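PDB 3GRH: putative acyl-CoA thioester hydrolase YbhC from Escherichia coli K-12, which is a putative thioesterase of the outer membrane, related to pectinesterases, that neither binds pectin nor has pectinesterase activity. Local coordinates for residues Thr120-Gly134 and Ala194-Leu208. Numbering follows the deposited sequence.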
loop_
_atom_site.group_PDB
_atom_site.type_symbol
_atom_site.label_atom_id
_atom_site.label_comp_id
_atom_site.label_asym_id
_atom_site.label_seq_id
_atom_site.Cartn_x
_atom_site.Cartn_y
_atom_site.Cartn_z
ATOM N N THR A 120 11.015 9.817 11.168
ATOM C CA THR A 120 10.229 9.949 9.987
ATOM C C THR A 120 11.068 10.280 8.770
ATOM O O THR A 120 12.135 10.903 8.878
ATOM C CB THR A 120 9.166 11.037 10.185
ATOM O OG1 THR A 120 9.803 12.237 10.612
ATOM C CG2 THR A 120 8.050 10.620 11.152
ATOM N N VAL A 121 10.516 9.982 7.575
ATOM C CA VAL A 121 11.136 10.428 6.303
ATOM C C VAL A 121 9.931 10.940 5.533
ATOM O O VAL A 121 9.016 10.186 5.190
ATOM C CB VAL A 121 11.758 9.289 5.553
ATOM C CG1 VAL A 121 12.266 9.757 4.196
ATOM C CG2 VAL A 121 12.892 8.646 6.338
ATOM N N TYR A 122 9.939 12.220 5.246
ATOM C CA TYR A 122 8.885 12.868 4.449
ATOM C C TYR A 122 9.521 13.302 3.137
ATOM O O TYR A 122 10.538 14.022 3.108
ATOM C CB TYR A 122 8.389 14.078 5.159
ATOM C CG TYR A 122 7.486 13.877 6.359
ATOM C CD1 TYR A 122 7.141 12.600 6.828
ATOM C CD2 TYR A 122 7.079 14.963 7.072
ATOM C CE1 TYR A 122 6.372 12.431 7.944
ATOM C CE2 TYR A 122 6.334 14.784 8.187
ATOM C CZ TYR A 122 5.955 13.548 8.575
ATOM O OH TYR A 122 5.140 13.395 9.724
ATOM N N VAL A 123 8.951 12.810 2.034
ATOM C CA VAL A 123 9.511 13.108 0.691
ATOM C C VAL A 123 8.479 13.968 0.000
ATOM O O VAL A 123 7.408 13.505 -0.329
ATOM C CB VAL A 123 9.778 11.859 -0.153
ATOM C CG1 VAL A 123 10.580 12.212 -1.419
ATOM C CG2 VAL A 123 10.632 10.847 0.644
ATOM N N PRO A 124 8.773 15.227 -0.221
ATOM C CA PRO A 124 7.762 16.130 -0.781
ATOM C C PRO A 124 7.585 16.016 -2.255
ATOM O O PRO A 124 8.366 15.384 -2.971
ATOM C CB PRO A 124 8.317 17.513 -0.378
ATOM C CG PRO A 124 9.726 17.305 -0.365
ATOM C CD PRO A 124 9.956 15.994 0.223
ATOM N N ALA A 125 6.456 16.541 -2.699
ATOM C CA ALA A 125 6.256 16.742 -4.128
ATOM C C ALA A 125 7.393 17.636 -4.646
ATOM O O ALA A 125 7.834 18.586 -3.988
ATOM C CB ALA A 125 4.884 17.349 -4.377
ATOM N N ALA A 126 7.902 17.266 -5.825
ATOM C CA ALA A 126 9.049 17.936 -6.409
ATOM C C ALA A 126 8.982 17.666 -7.885
ATOM O O ALA A 126 8.392 16.708 -8.287
ATOM C CB ALA A 126 10.307 17.331 -5.861
ATOM N N PRO A 127 9.627 18.501 -8.671
ATOM C CA PRO A 127 9.713 18.295 -10.108
ATOM C C PRO A 127 10.441 17.056 -10.570
ATOM O O PRO A 127 10.182 16.593 -11.722
ATOM C CB PRO A 127 10.507 19.500 -10.568
ATOM C CG PRO A 127 11.164 20.069 -9.379
ATOM C CD PRO A 127 10.231 19.782 -8.268
ATOM N N GLY A 128 11.404 16.592 -9.787
ATOM C CA GLY A 128 12.147 15.405 -10.096
ATOM C C GLY A 128 11.837 14.250 -9.125
ATOM O O GLY A 128 11.418 14.481 -7.946
ATOM N N GLY A 129 12.045 13.040 -9.641
ATOM C CA GLY A 129 11.911 11.801 -8.851
ATOM C C GLY A 129 13.067 11.554 -7.896
ATOM O O GLY A 129 14.171 11.948 -8.113
ATOM N N ILE A 130 12.747 10.950 -6.764
ATOM C CA ILE A 130 13.740 10.522 -5.822
ATOM C C ILE A 130 13.766 9.003 -5.765
ATOM O O ILE A 130 12.697 8.387 -5.653
ATOM C CB ILE A 130 13.404 11.019 -4.426
ATOM C CG1 ILE A 130 13.429 12.533 -4.407
ATOM C CG2 ILE A 130 14.462 10.494 -3.404
ATOM C CD1 ILE A 130 14.792 13.084 -4.473
ATOM N N THR A 131 14.970 8.423 -5.867
ATOM C CA THR A 131 15.178 6.960 -5.638
ATOM C C THR A 131 15.929 6.764 -4.370
ATOM O O THR A 131 16.987 7.299 -4.197
ATOM C CB THR A 131 15.907 6.319 -6.790
ATOM O OG1 THR A 131 15.139 6.502 -8.000
ATOM C CG2 THR A 131 16.113 4.825 -6.539
ATOM N N LEU A 132 15.381 5.995 -3.444
ATOM C CA LEU A 132 16.045 5.683 -2.173
ATOM C C LEU A 132 16.234 4.177 -2.115
ATOM O O LEU A 132 15.267 3.438 -2.296
ATOM C CB LEU A 132 15.167 6.156 -1.015
ATOM C CG LEU A 132 15.687 5.947 0.368
ATOM C CD1 LEU A 132 16.857 6.863 0.651
ATOM C CD2 LEU A 132 14.561 6.176 1.361
ATOM N N TYR A 133 17.456 3.727 -1.886
ATOM C CA TYR A 133 17.739 2.326 -1.927
ATOM C C TYR A 133 18.737 1.923 -0.897
ATOM O O TYR A 133 19.661 2.689 -0.594
ATOM C CB TYR A 133 18.213 1.940 -3.303
ATOM C CG TYR A 133 19.513 2.500 -3.793
ATOM C CD1 TYR A 133 20.701 1.779 -3.724
ATOM C CD2 TYR A 133 19.551 3.761 -4.386
ATOM C CE1 TYR A 133 21.844 2.314 -4.197
ATOM C CE2 TYR A 133 20.705 4.298 -4.814
ATOM C CZ TYR A 133 21.833 3.558 -4.772
ATOM O OH TYR A 133 23.029 4.043 -5.229
ATOM N N GLY A 134 18.509 0.740 -0.367
ATOM C CA GLY A 134 19.455 0.144 0.563
ATOM C C GLY A 134 20.567 -0.533 -0.112
ATOM O O GLY A 134 20.387 -1.092 -1.219
ATOM N N ALA A 194 2.138 8.070 9.656
ATOM C CA ALA A 194 3.136 7.404 8.821
ATOM C C ALA A 194 4.554 7.659 9.205
ATOM O O ALA A 194 4.914 8.836 9.386
ATOM C CB ALA A 194 2.910 7.734 7.270
ATOM N N VAL A 195 5.388 6.627 9.176
ATOM C CA VAL A 195 6.844 6.790 9.387
ATOM C C VAL A 195 7.460 7.387 8.132
ATOM O O VAL A 195 8.279 8.276 8.192
ATOM C CB VAL A 195 7.510 5.430 9.753
ATOM C CG1 VAL A 195 9.036 5.605 9.839
ATOM C CG2 VAL A 195 6.892 4.875 11.057
ATOM N N PHE A 196 7.124 6.814 6.981
ATOM C CA PHE A 196 7.636 7.223 5.685
ATOM C C PHE A 196 6.431 7.713 4.922
ATOM O O PHE A 196 5.504 6.959 4.679
ATOM C CB PHE A 196 8.294 6.020 4.971
ATOM C CG PHE A 196 9.135 6.359 3.850
ATOM C CD1 PHE A 196 10.530 6.214 3.913
ATOM C CD2 PHE A 196 8.619 6.876 2.731
ATOM C CE1 PHE A 196 11.305 6.534 2.860
ATOM C CE2 PHE A 196 9.460 7.273 1.636
ATOM C CZ PHE A 196 10.798 7.075 1.752
ATOM N N TRP A 197 6.445 8.989 4.552
ATOM C CA TRP A 197 5.333 9.602 3.802
ATOM C C TRP A 197 5.893 10.339 2.639
ATOM O O TRP A 197 6.712 11.209 2.764
ATOM C CB TRP A 197 4.619 10.570 4.694
ATOM C CG TRP A 197 3.536 11.391 4.109
ATOM C CD1 TRP A 197 2.897 11.197 2.924
ATOM C CD2 TRP A 197 2.896 12.537 4.713
ATOM N NE1 TRP A 197 1.958 12.174 2.739
ATOM C CE2 TRP A 197 1.981 13.030 3.792
ATOM C CE3 TRP A 197 3.136 13.272 5.876
ATOM C CZ2 TRP A 197 1.213 14.153 4.036
ATOM C CZ3 TRP A 197 2.334 14.329 6.142
ATOM C CH2 TRP A 197 1.415 14.783 5.237
ATOM N N SER A 198 5.481 9.886 1.474
ATOM C CA SER A 198 5.888 10.522 0.211
ATOM C C SER A 198 4.747 11.102 -0.556
ATOM O O SER A 198 3.728 10.466 -0.665
ATOM C CB SER A 198 6.561 9.513 -0.648
ATOM O OG SER A 198 6.957 10.047 -1.912
ATOM N N GLN A 199 4.961 12.331 -1.064
ATOM C CA GLN A 199 4.111 12.878 -2.100
ATOM C C GLN A 199 4.857 13.007 -3.411
ATOM O O GLN A 199 4.390 13.662 -4.361
ATOM C CB GLN A 199 3.600 14.236 -1.701
ATOM C CG GLN A 199 2.841 14.189 -0.405
ATOM C CD GLN A 199 1.827 15.232 -0.385
ATOM O OE1 GLN A 199 2.101 16.391 -0.753
ATOM N NE2 GLN A 199 0.591 14.832 -0.098
ATOM N N ASN A 200 6.049 12.464 -3.510
ATOM C CA ASN A 200 6.899 12.619 -4.709
ATOM C C ASN A 200 6.384 11.712 -5.842
ATOM O O ASN A 200 6.313 10.478 -5.731
ATOM C CB ASN A 200 8.314 12.170 -4.280
ATOM C CG ASN A 200 9.366 12.381 -5.288
ATOM O OD1 ASN A 200 9.973 11.407 -5.819
ATOM N ND2 ASN A 200 9.581 13.628 -5.647
ATOM N N ASN A 201 6.064 12.330 -6.990
ATOM C CA ASN A 201 5.769 11.568 -8.169
ATOM C C ASN A 201 7.040 10.927 -8.610
ATOM O O ASN A 201 8.102 11.566 -8.649
ATOM C CB ASN A 201 5.214 12.442 -9.287
ATOM C CG ASN A 201 3.869 13.038 -8.994
ATOM O OD1 ASN A 201 3.082 12.550 -8.180
ATOM N ND2 ASN A 201 3.607 14.163 -9.681
ATOM N N GLY A 202 6.963 9.678 -8.989
ATOM C CA GLY A 202 8.213 9.075 -9.361
ATOM C C GLY A 202 9.081 8.508 -8.312
ATOM O O GLY A 202 10.171 8.048 -8.667
ATOM N N LEU A 203 8.659 8.506 -7.076
ATOM C CA LEU A 203 9.431 7.850 -5.977
ATOM C C LEU A 203 9.717 6.427 -6.350
ATOM O O LEU A 203 8.843 5.713 -6.819
ATOM C CB LEU A 203 8.603 7.868 -4.725
ATOM C CG LEU A 203 9.326 7.325 -3.487
ATOM C CD1 LEU A 203 10.226 8.406 -2.882
ATOM C CD2 LEU A 203 8.213 6.845 -2.485
ATOM N N GLN A 204 10.961 5.999 -6.100
ATOM C CA GLN A 204 11.360 4.626 -6.231
ATOM C C GLN A 204 11.995 4.200 -4.940
ATOM O O GLN A 204 12.833 4.908 -4.427
ATOM C CB GLN A 204 12.374 4.532 -7.338
ATOM C CG GLN A 204 11.761 4.764 -8.685
ATOM C CD GLN A 204 12.763 4.686 -9.825
ATOM O OE1 GLN A 204 13.995 4.705 -9.678
ATOM N NE2 GLN A 204 12.217 4.637 -11.038
ATOM N N LEU A 205 11.567 3.081 -4.382
ATOM C CA LEU A 205 12.138 2.487 -3.134
ATOM C C LEU A 205 12.585 1.070 -3.433
ATOM O O LEU A 205 11.904 0.356 -4.105
ATOM C CB LEU A 205 11.113 2.421 -2.030
ATOM C CG LEU A 205 10.515 3.712 -1.580
ATOM C CD1 LEU A 205 9.501 3.489 -0.468
ATOM C CD2 LEU A 205 11.558 4.739 -1.075
ATOM N N GLN A 206 13.781 0.731 -3.010
ATOM C CA GLN A 206 14.308 -0.601 -3.253
ATOM C C GLN A 206 15.194 -1.072 -2.097
ATOM O O GLN A 206 16.054 -0.316 -1.650
ATOM C CB GLN A 206 15.061 -0.621 -4.553
ATOM C CG GLN A 206 15.576 -2.015 -4.935
ATOM C CD GLN A 206 16.037 -2.100 -6.348
ATOM O OE1 GLN A 206 17.270 -1.885 -6.637
ATOM N NE2 GLN A 206 15.130 -2.408 -7.256
ATOM N N ASN A 207 15.087 -2.346 -1.709
ATOM C CA ASN A 207 16.062 -2.998 -0.870
ATOM C C ASN A 207 16.219 -2.367 0.492
ATOM O O ASN A 207 17.301 -2.131 1.008
ATOM C CB ASN A 207 17.424 -3.181 -1.546
ATOM C CG ASN A 207 18.284 -4.189 -0.823
ATOM O OD1 ASN A 207 17.770 -5.261 -0.370
ATOM N ND2 ASN A 207 19.588 -3.964 -0.832
ATOM N N LEU A 208 15.092 -2.129 1.162
ATOM C CA LEU A 208 15.075 -1.573 2.499
ATOM C C LEU A 208 13.813 -1.981 3.229
ATOM O O LEU A 208 12.951 -2.604 2.650
ATOM C CB LEU A 208 15.216 -0.076 2.542
ATOM C CG LEU A 208 14.428 0.742 1.587
ATOM C CD1 LEU A 208 13.004 0.886 2.070
ATOM C CD2 LEU A 208 15.054 2.054 1.382
HETATM O O HOH W 1 3.863 11.140 9.848
HETATM O O HOH W 2 6.260 15.187 -7.261
HETATM O O HOH W 3 8.499 14.185 -9.315
HETATM O O HOH W 4 19.411 -1.799 -4.184
#
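Asn200 reaches into the loop of the neighbouring coil and holds it with both ends of its amide. A chi1 of -174° sets CG opposite the backbone N and swings the amide toward the 124-129 loop, where Asn200 ND2 donates to Gly128 O at 3.1 Å, nearly straight and close to the amide plane, and more weakly to Pro124 O; Asn200 OD1 accepts from Ile130 N at 3.0 Å. Replacing this amide with an alanine is likely to leave the Ile130 N-H and the Gly128 carbonyl without this partner and the 124-129 loop less firmly tied. Behind the amide, Asn200 N bonds to Ser198 OG in an ST turn, and Val123 CG1 packs against Asn200 CB.

Inside, the Phe196 ring gathers the hydrophobic side chains: Val121 CG1 lies over one face, 4.0 Å from the ring centroid, while Leu132 CD2 meets its edge in plane, 3.6 Å from Phe196 CE1. On the other side of the same strands, Trp197 turns the edge of its six-membered ring into the face of Tyr122, planes at 72°, with Trp197 CE3 3.9 Å from Tyr122 CZ. Trp197 NE1 is held by Asp231, and helix 174-181 packs on the indole. Further along, Thr131 OG1 donates to Gln204 OE1 (2.7 Å) from above the carbonyl plane and also bonds Arg107.

Two parallel ladders, 121-123 with 196-198 and 130-134 with 204-206, carry most of these side chains, with Asn200 in the loop between. Each is regular in itself, the two-residue offset arising in the loops. Such ladders between successive coils are characteristic of the right-handed parallel beta-helix of the pectinesterase family.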